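Local coordinates for protein Lpg2148(MvcA) (Legionella pneumophila subsp. pneumophila str. Philadelphia 1, PDB 6K11) that probably acts as a deamidase-related deubiquitinase that regulates the host ubiquitin-conjugating enzyme UBE2N during Legionella infection, at residues 2-14 / 237-250. Sequence-based numbering, arbitrary orientation.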
ATOM      1  N   GLU A   2      29.512  -4.678  17.835  1.00 57.80           N
ATOM      2  CA  GLU A   2      28.473  -4.374  16.852  1.00 55.78           C
ATOM      3  C   GLU A   2      28.550  -2.933  16.336  1.00 52.15           C
ATOM      4  O   GLU A   2      28.736  -1.996  17.112  1.00 52.34           O
ATOM      5  CB  GLU A   2      27.087  -4.634  17.448  1.00 55.29           C
ATOM      6  CG  GLU A   2      26.652  -6.103  17.512  1.00 56.30           C
ATOM      7  CD  GLU A   2      26.434  -6.730  16.137  1.00 61.67           C
ATOM      8  OE1 GLU A   2      26.078  -7.932  16.077  1.00 66.90           O
ATOM      9  OE2 GLU A   2      26.612  -6.024  15.115  1.00 66.41           O
ATOM     10  N   SER A   3      28.393  -2.761  15.024  1.00 48.14           N
ATOM     11  CA  SER A   3      28.484  -1.437  14.427  1.00 47.42           C
ATOM     12  C   SER A   3      27.288  -0.576  14.843  1.00 48.16           C
ATOM     13  O   SER A   3      26.224  -1.103  15.186  1.00 46.11           O
ATOM     14  CB  SER A   3      28.551  -1.542  12.908  1.00 50.73           C
ATOM     15  OG  SER A   3      27.288  -1.882  12.353  1.00 47.35           O
ATOM     16  N   PRO A   4      27.450   0.752  14.861  1.00 45.87           N
ATOM     17  CA  PRO A   4      26.295   1.611  15.166  1.00 44.02           C
ATOM     18  C   PRO A   4      25.124   1.378  14.223  1.00 42.74           C
ATOM     19  O   PRO A   4      23.964   1.399  14.659  1.00 39.45           O
ATOM     20  CB  PRO A   4      26.868   3.028  15.024  1.00 44.91           C
ATOM     21  CG  PRO A   4      28.340   2.861  15.308  1.00 49.36           C
ATOM     22  CD  PRO A   4      28.703   1.518  14.742  1.00 49.59           C
ATOM     23  N   GLY A   5      25.406   1.150  12.940  1.00 43.25           N
ATOM     24  CA  GLY A   5      24.338   0.885  11.987  1.00 41.79           C
ATOM     25  C   GLY A   5      23.524  -0.346  12.341  1.00 39.53           C
ATOM     26  O   GLY A   5      22.302  -0.348  12.194  1.00 38.88           O
ATOM     27  N   PHE A   6      24.184  -1.400  12.828  1.00 38.24           N
ATOM     28  CA  PHE A   6      23.440  -2.584  13.245  1.00 40.33           C
ATOM     29  C   PHE A   6      22.639  -2.334  14.518  1.00 42.17           C
ATOM     30  O   PHE A   6      21.565  -2.924  14.700  1.00 32.82           O
ATOM     31  CB  PHE A   6      24.368  -3.777  13.455  1.00 41.81           C
ATOM     32  CG  PHE A   6      23.636  -5.007  13.901  1.00 45.58           C
ATOM     33  CD1 PHE A   6      23.043  -5.847  12.973  1.00 42.58           C
ATOM     34  CD2 PHE A   6      23.489  -5.298  15.253  1.00 44.45           C
ATOM     35  CE1 PHE A   6      22.354  -6.964  13.385  1.00 41.88           C
ATOM     36  CE2 PHE A   6      22.789  -6.413  15.669  1.00 44.64           C
ATOM     37  CZ  PHE A   6      22.230  -7.250  14.732  1.00 46.07           C
ATOM     38  N   MET A   7      23.148  -1.480  15.411  1.00 37.46           N
ATOM     39  CA  MET A   7      22.402  -1.140  16.620  1.00 37.45           C
ATOM     40  C   MET A   7      21.050  -0.520  16.276  1.00 36.51           C
ATOM     41  O   MET A   7      20.064  -0.725  16.998  1.00 34.00           O
ATOM     42  CB  MET A   7      23.221  -0.186  17.500  1.00 38.60           C
ATOM     43  CG  MET A   7      24.412  -0.817  18.219  1.00 47.38           C
ATOM     44  SD  MET A   7      23.971  -2.073  19.448  1.00 63.27           S
ATOM     45  CE  MET A   7      24.117  -3.581  18.535  1.00 49.05           C
ATOM     46  N   VAL A   8      20.994   0.254  15.186  1.00 35.37           N
ATOM     47  CA  VAL A   8      19.728   0.800  14.695  1.00 33.83           C
ATOM     48  C   VAL A   8      18.739  -0.326  14.415  1.00 35.12           C
ATOM     49  O   VAL A   8      17.570  -0.258  14.809  1.00 32.82           O
ATOM     50  CB  VAL A   8      19.965   1.652  13.435  1.00 35.13           C
ATOM     51  CG1 VAL A   8      18.636   2.023  12.750  1.00 34.93           C
ATOM     52  CG2 VAL A   8      20.775   2.909  13.767  1.00 34.48           C
ATOM     53  N   HIS A   9      19.188  -1.374  13.714  1.00 33.04           N
ATOM     54  CA  HIS A   9      18.280  -2.483  13.416  1.00 32.84           C
ATOM     55  C   HIS A   9      17.847  -3.197  14.693  1.00 34.07           C
ATOM     56  O   HIS A   9      16.662  -3.513  14.875  1.00 30.98           O
ATOM     57  CB  HIS A   9      18.935  -3.476  12.450  1.00 34.03           C
ATOM     58  CG  HIS A   9      18.253  -4.813  12.420  1.00 33.68           C
ATOM     59  ND1 HIS A   9      17.065  -5.028  11.746  1.00 30.47           N
ATOM     60  CD2 HIS A   9      18.572  -5.994  13.006  1.00 35.39           C
ATOM     61  CE1 HIS A   9      16.688  -6.284  11.915  1.00 31.35           C
ATOM     62  NE2 HIS A   9      17.589  -6.894  12.665  1.00 30.90           N
ATOM     63  N   LYS A  10      18.801  -3.478  15.591  1.00 29.45           N
ATOM     64  CA  LYS A  10      18.472  -4.217  16.803  1.00 32.38           C
ATOM     65  C   LYS A  10      17.454  -3.457  17.643  1.00 31.24           C
ATOM     66  O   LYS A  10      16.520  -4.050  18.198  1.00 33.62           O
ATOM     67  CB  LYS A  10      19.753  -4.478  17.603  1.00 37.38           C
ATOM     68  CG  LYS A  10      19.556  -5.095  18.967  1.00 42.08           C
ATOM     69  CD  LYS A  10      20.931  -5.485  19.532  1.00 48.26           C
ATOM     70  CE  LYS A  10      20.823  -6.274  20.827  1.00 49.44           C
ATOM     71  NZ  LYS A  10      22.174  -6.387  21.465  1.00 51.92           N
ATOM     72  N   LYS A  11      17.619  -2.145  17.745  1.00 30.72           N
ATOM     73  CA  LYS A  11      16.756  -1.340  18.600  1.00 31.73           C
ATOM     74  C   LYS A  11      15.390  -1.131  17.968  1.00 31.15           C
ATOM     75  O   LYS A  11      14.370  -1.208  18.659  1.00 30.13           O
ATOM     76  CB  LYS A  11      17.433   0.003  18.894  1.00 34.25           C
ATOM     77  CG  LYS A  11      16.552   1.090  19.473  1.00 35.87           C
ATOM     78  CD  LYS A  11      17.417   2.127  20.216  1.00 43.10           C
ATOM     79  CE  LYS A  11      16.575   3.010  21.148  1.00 44.04           C
ATOM     80  NZ  LYS A  11      17.173   3.244  22.475  1.00 44.72           N
ATOM     81  N   LEU A  12      15.353  -0.857  16.660  1.00 30.18           N
ATOM     82  CA  LEU A  12      14.074  -0.722  15.979  1.00 30.61           C
ATOM     83  C   LEU A  12      13.265  -2.011  16.108  1.00 30.71           C
ATOM     84  O   LEU A  12      12.059  -1.982  16.427  1.00 29.55           O
ATOM     85  CB  LEU A  12      14.301  -0.346  14.507  1.00 27.73           C
ATOM     86  CG  LEU A  12      13.049  -0.468  13.622  1.00 30.85           C
ATOM     87  CD1 LEU A  12      12.041   0.618  13.975  1.00 30.41           C
ATOM     88  CD2 LEU A  12      13.369  -0.451  12.125  1.00 34.59           C
ATOM     89  N   LYS A  13      13.920  -3.157  15.904  1.00 27.61           N
ATOM     90  CA  LYS A  13      13.215  -4.429  16.003  1.00 28.82           C
ATOM     91  C   LYS A  13      12.747  -4.690  17.433  1.00 32.63           C
ATOM     92  O   LYS A  13      11.586  -5.056  17.663  1.00 28.76           O
ATOM     93  CB  LYS A  13      14.104  -5.573  15.502  1.00 29.00           C
ATOM     94  CG  LYS A  13      13.533  -6.956  15.803  1.00 28.40           C
ATOM     95  CD  LYS A  13      14.210  -8.035  14.983  1.00 32.31           C
ATOM     96  CE  LYS A  13      13.566  -9.392  15.236  1.00 33.62           C
ATOM     97  NZ  LYS A  13      14.108 -10.434  14.334  1.00 34.33           N
ATOM     98  N   SER A  14      13.637  -4.492  18.418  1.00 29.92           N
ATOM     99  CA  SER A  14      13.262  -4.772  19.800  1.00 30.87           C
ATOM    100  C   SER A  14      12.109  -3.875  20.256  1.00 30.29           C
ATOM    101  O   SER A  14      11.160  -4.342  20.906  1.00 30.69           O
ATOM    102  CB  SER A  14      14.488  -4.613  20.708  1.00 36.13           C
ATOM    103  OG  SER A  14      14.135  -4.872  22.055  1.00 41.94           O
ATOM    104  N   TYR A 237      16.815  -2.559   5.063  1.00 34.03           N
ATOM    105  CA  TYR A 237      17.888  -1.814   5.709  1.00 37.59           C
ATOM    106  C   TYR A 237      19.153  -2.658   5.652  1.00 34.75           C
ATOM    107  O   TYR A 237      19.137  -3.839   6.013  1.00 32.18           O
ATOM    108  CB  TYR A 237      17.513  -1.471   7.155  1.00 33.87           C
ATOM    109  CG  TYR A 237      18.595  -0.765   7.949  1.00 33.44           C
ATOM    110  CD1 TYR A 237      19.158   0.436   7.504  1.00 36.39           C
ATOM    111  CD2 TYR A 237      19.041  -1.298   9.154  1.00 33.72           C
ATOM    112  CE1 TYR A 237      20.148   1.090   8.248  1.00 34.80           C
ATOM    113  CE2 TYR A 237      20.027  -0.655   9.901  1.00 36.55           C
ATOM    114  CZ  TYR A 237      20.580   0.533   9.436  1.00 37.29           C
ATOM    115  OH  TYR A 237      21.564   1.159  10.180  1.00 40.70           O
ATOM    116  N   ILE A 238      20.237  -2.065   5.173  1.00 36.44           N
ATOM    117  CA  ILE A 238      21.518  -2.746   5.052  1.00 35.62           C
ATOM    118  C   ILE A 238      22.539  -1.993   5.899  1.00 38.40           C
ATOM    119  O   ILE A 238      23.117  -0.997   5.457  1.00 38.26           O
ATOM    120  CB  ILE A 238      21.973  -2.845   3.585  1.00 36.95           C
ATOM    121  CG1 ILE A 238      20.884  -3.501   2.735  1.00 34.74           C
ATOM    122  CG2 ILE A 238      23.273  -3.661   3.496  1.00 38.08           C
ATOM    123  CD1 ILE A 238      20.968  -3.163   1.255  1.00 40.30           C
ATOM    124  N   PRO A 239      22.763  -2.424   7.137  1.00 36.88           N
ATOM    125  CA  PRO A 239      23.692  -1.715   8.017  1.00 40.42           C
ATOM    126  C   PRO A 239      25.144  -2.022   7.666  1.00 45.19           C
ATOM    127  O   PRO A 239      25.472  -3.051   7.069  1.00 39.40           O
ATOM    128  CB  PRO A 239      23.342  -2.249   9.412  1.00 39.57           C
ATOM    129  CG  PRO A 239      22.789  -3.629   9.155  1.00 39.16           C
ATOM    130  CD  PRO A 239      22.087  -3.543   7.821  1.00 37.01           C
ATOM    131  N   GLN A 240      26.017  -1.091   8.055  1.00 48.41           N
ATOM    132  CA  GLN A 240      27.444  -1.260   7.818  1.00 48.49           C
ATOM    133  C   GLN A 240      27.964  -2.513   8.511  1.00 50.54           C
ATOM    134  O   GLN A 240      27.505  -2.895   9.595  1.00 48.38           O
ATOM    135  CB  GLN A 240      28.212  -0.038   8.318  1.00 50.19           C
ATOM    136  CG  GLN A 240      28.089   0.147   9.813  1.00 50.58           C
ATOM    137  CD  GLN A 240      28.692   1.446  10.307  1.00 56.18           C
ATOM    138  OE1 GLN A 240      28.056   2.190  11.071  1.00 50.47           O
ATOM    139  NE2 GLN A 240      29.926   1.729   9.879  1.00 52.16           N
ATOM    140  N   THR A 241      28.926  -3.161   7.867  1.00 49.94           N
ATOM    141  CA  THR A 241      29.602  -4.314   8.438  1.00 53.81           C
ATOM    142  C   THR A 241      30.766  -3.870   9.321  1.00 57.17           C
ATOM    143  O   THR A 241      31.280  -2.756   9.205  1.00 55.81           O
ATOM    144  CB  THR A 241      30.119  -5.242   7.336  1.00 56.32           C
ATOM    145  OG1 THR A 241      30.951  -4.494   6.441  1.00 57.36           O
ATOM    146  CG2 THR A 241      28.962  -5.848   6.553  1.00 54.53           C
ATOM    147  N   LEU A 242      31.164  -4.763  10.222  1.00 59.98           N
ATOM    148  CA  LEU A 242      32.406  -4.631  10.973  1.00 62.89           C
ATOM    149  C   LEU A 242      33.467  -5.498  10.307  1.00 66.42           C
ATOM    150  O   LEU A 242      33.207  -6.664   9.992  1.00 65.51           O
ATOM    151  CB  LEU A 242      32.226  -5.062  12.430  1.00 60.12           C
ATOM    152  CG  LEU A 242      31.587  -4.104  13.432  1.00 59.74           C
ATOM    153  CD1 LEU A 242      31.491  -4.784  14.793  1.00 58.12           C
ATOM    154  CD2 LEU A 242      32.373  -2.799  13.530  1.00 58.07           C
ATOM    155  N   GLY A 243      34.651  -4.927  10.095  1.00 69.11           N
ATOM    156  CA  GLY A 243      35.755  -5.708   9.561  1.00 70.92           C
ATOM    157  C   GLY A 243      35.406  -6.332   8.225  1.00 71.13           C
ATOM    158  O   GLY A 243      34.890  -5.670   7.316  1.00 71.76           O
ATOM    159  N   GLU A 244      35.677  -7.632   8.106  1.00 71.06           N
ATOM    160  CA  GLU A 244      35.470  -8.377   6.870  1.00 73.05           C
ATOM    161  C   GLU A 244      34.154  -9.152   6.863  1.00 71.06           C
ATOM    162  O   GLU A 244      33.991 -10.079   6.060  1.00 70.79           O
ATOM    163  CB  GLU A 244      36.643  -9.333   6.636  1.00 77.89           C
ATOM    164  CG  GLU A 244      37.984  -8.635   6.453  1.00 76.29           C
ATOM    165  CD  GLU A 244      37.937  -7.571   5.372  1.00 80.00           C
ATOM    166  OE1 GLU A 244      37.678  -7.928   4.202  1.00 84.84           O
ATOM    167  OE2 GLU A 244      38.153  -6.381   5.689  1.00 80.57           O
ATOM    168  N   SER A 245      33.212  -8.785   7.733  1.00 67.90           N
ATOM    169  CA  SER A 245      32.007  -9.580   7.910  1.00 65.03           C
ATOM    170  C   SER A 245      31.082  -9.443   6.700  1.00 57.27           C
ATOM    171  O   SER A 245      31.057  -8.398   6.046  1.00 58.70           O
ATOM    172  CB  SER A 245      31.278  -9.152   9.181  1.00 64.60           C
ATOM    173  OG  SER A 245      32.081  -9.391  10.326  1.00 69.08           O
ATOM    174  N   PRO A 246      30.318 -10.489   6.380  1.00 58.72           N
ATOM    175  CA  PRO A 246      29.456 -10.431   5.192  1.00 55.64           C
ATOM    176  C   PRO A 246      28.308  -9.443   5.374  1.00 54.97           C
ATOM    177  O   PRO A 246      27.753  -9.291   6.465  1.00 54.11           O
ATOM    178  CB  PRO A 246      28.943 -11.869   5.054  1.00 54.95           C
ATOM    179  CG  PRO A 246      29.015 -12.431   6.438  1.00 58.85           C
ATOM    180  CD  PRO A 246      30.228 -11.791   7.066  1.00 59.44           C
ATOM    181  N   ARG A 247      27.964  -8.764   4.284  1.00 53.29           N
ATOM    182  CA  ARG A 247      26.885  -7.784   4.318  1.00 52.99           C
ATOM    183  C   ARG A 247      25.539  -8.486   4.466  1.00 50.33           C
ATOM    184  O   ARG A 247      25.301  -9.539   3.864  1.00 51.90           O
ATOM    185  CB  ARG A 247      26.930  -6.935   3.051  1.00 55.46           C
ATOM    186  CG  ARG A 247      25.644  -6.248   2.677  1.00 49.70           C
ATOM    187  CD  ARG A 247      25.862  -5.392   1.448  1.00 53.15           C
ATOM    188  NE  ARG A 247      26.314  -4.047   1.793  1.00 57.11           N
ATOM    189  CZ  ARG A 247      26.691  -3.133   0.901  1.00 57.31           C
ATOM    190  NH1 ARG A 247      26.683  -3.426  -0.394  1.00 55.78           N
ATOM    191  NH2 ARG A 247      27.077  -1.932   1.302  1.00 57.33           N
ATOM    192  N   GLN A 248      24.665  -7.917   5.306  1.00 46.40           N
ATOM    193  CA  GLN A 248      23.360  -8.495   5.612  1.00 41.54           C
ATOM    194  C   GLN A 248      22.279  -7.455   5.363  1.00 40.60           C
ATOM    195  O   GLN A 248      22.505  -6.256   5.540  1.00 38.26           O
ATOM    196  CB  GLN A 248      23.269  -8.984   7.074  1.00 43.74           C
ATOM    197  CG  GLN A 248      24.436  -9.840   7.538  1.00 48.01           C
ATOM    198  CD  GLN A 248      24.345 -11.265   7.043  1.00 52.45           C
ATOM    199  OE1 GLN A 248      23.336 -11.674   6.461  1.00 51.19           O
ATOM    200  NE2 GLN A 248      25.404 -12.041   7.275  1.00 50.03           N
ATOM    201  N   PHE A 249      21.102  -7.921   4.943  1.00 38.01           N
ATOM    202  CA  PHE A 249      19.949  -7.058   4.706  1.00 34.40           C
ATOM    203  C   PHE A 249      18.782  -7.522   5.561  1.00 33.61           C
ATOM    204  O   PHE A 249      18.680  -8.705   5.910  1.00 33.04           O
ATOM    205  CB  PHE A 249      19.516  -7.063   3.236  1.00 33.52           C
ATOM    206  CG  PHE A 249      18.594  -8.216   2.862  1.00 38.00           C
ATOM    207  CD1 PHE A 249      19.110  -9.477   2.585  1.00 36.32           C
ATOM    208  CD2 PHE A 249      17.211  -8.027   2.767  1.00 31.58           C
ATOM    209  CE1 PHE A 249      18.277 -10.535   2.242  1.00 35.32           C
ATOM    210  CE2 PHE A 249      16.372  -9.090   2.425  1.00 33.69           C
ATOM    211  CZ  PHE A 249      16.912 -10.344   2.148  1.00 33.67           C
ATOM    212  N   TYR A 250      17.897  -6.585   5.901  1.00 30.98           N
ATOM    213  CA  TYR A 250      16.723  -6.914   6.713  1.00 34.24           C
ATOM    214  C   TYR A 250      15.500  -6.267   6.087  1.00 30.78           C
ATOM    215  O   TYR A 250      15.449  -5.027   5.987  1.00 30.52           O
ATOM    216  CB  TYR A 250      16.906  -6.460   8.161  1.00 31.95           C
ATOM    217  CG  TYR A 250      18.100  -7.133   8.793  1.00 35.80           C
ATOM    218  CD1 TYR A 250      17.990  -8.398   9.364  1.00 35.81           C
ATOM    219  CD2 TYR A 250      19.351  -6.533   8.755  1.00 38.08           C
ATOM    220  CE1 TYR A 250      19.103  -9.028   9.922  1.00 38.27           C
ATOM    221  CE2 TYR A 250      20.463  -7.155   9.306  1.00 40.86           C
ATOM    222  CZ  TYR A 250      20.332  -8.398   9.887  1.00 39.60           C
ATOM    223  OH  TYR A 250      21.437  -9.016  10.432  1.00 43.30           O
TER
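Ser3 and Gln240 join the capped first turn of helix 4-19 to the loop of a beta hairpin, whose strands 228-238 and 250-252 form one margin of the five-stranded antiparallel sheet. Ser3 is the N-cap: its OG accepts from Phe6 N at 3.2 Å and donates to Gln240 O at 2.9 Å, approaching from above the carbonyl plane. Serine suits the place because one small hydroxyl can accept from the helix N-H and donate to the loop carbonyl. With chi1 at 74° the hydroxyl folds back over the helix start, where it meets Phe6 N. Gln240 CG packs against it, and Gln240 OE1 takes a weak bond from Gly5 N.

The tight part begins within this first turn, at Gly5, and runs on to Val8 and His9. Gly5, with no side chain, lets its backbone approach Pro239 closely, CA to CA 4.8 Å, and Pro239 CB touches Gly5 C. Tyr237, CG anti to its N (chi1 177°), extends from the strand end toward the helix, and its OH donates to Gly5 O at 2.6 Å, tilted out of the carbonyl plane; Gly5 O lies at the ring edge. His9 CB also meets that edge, and Val8 packs near the hydroxyl end. The imidazole of His9 lies over one face of Tyr250 in an offset stack, centroids 3.9 Å apart and planes at 21°; a hydrogen bond between His9 ND1 and Tyr252 OH helps fix its rotation.

The hairpin tip is looser and more exposed. A type II' turn from Leu242 to Ser245 carries Glu244 away from the helix, and Leu242 lays its isobutyl group over the Glu2-Ser3 backbone, CD1 3.6 Å from Glu2 N. Nearer the hairpin base, partly exposed Phe6 borders the His9-Tyr250 stack, its CE1 meeting Tyr250 OH at 3.7 Å.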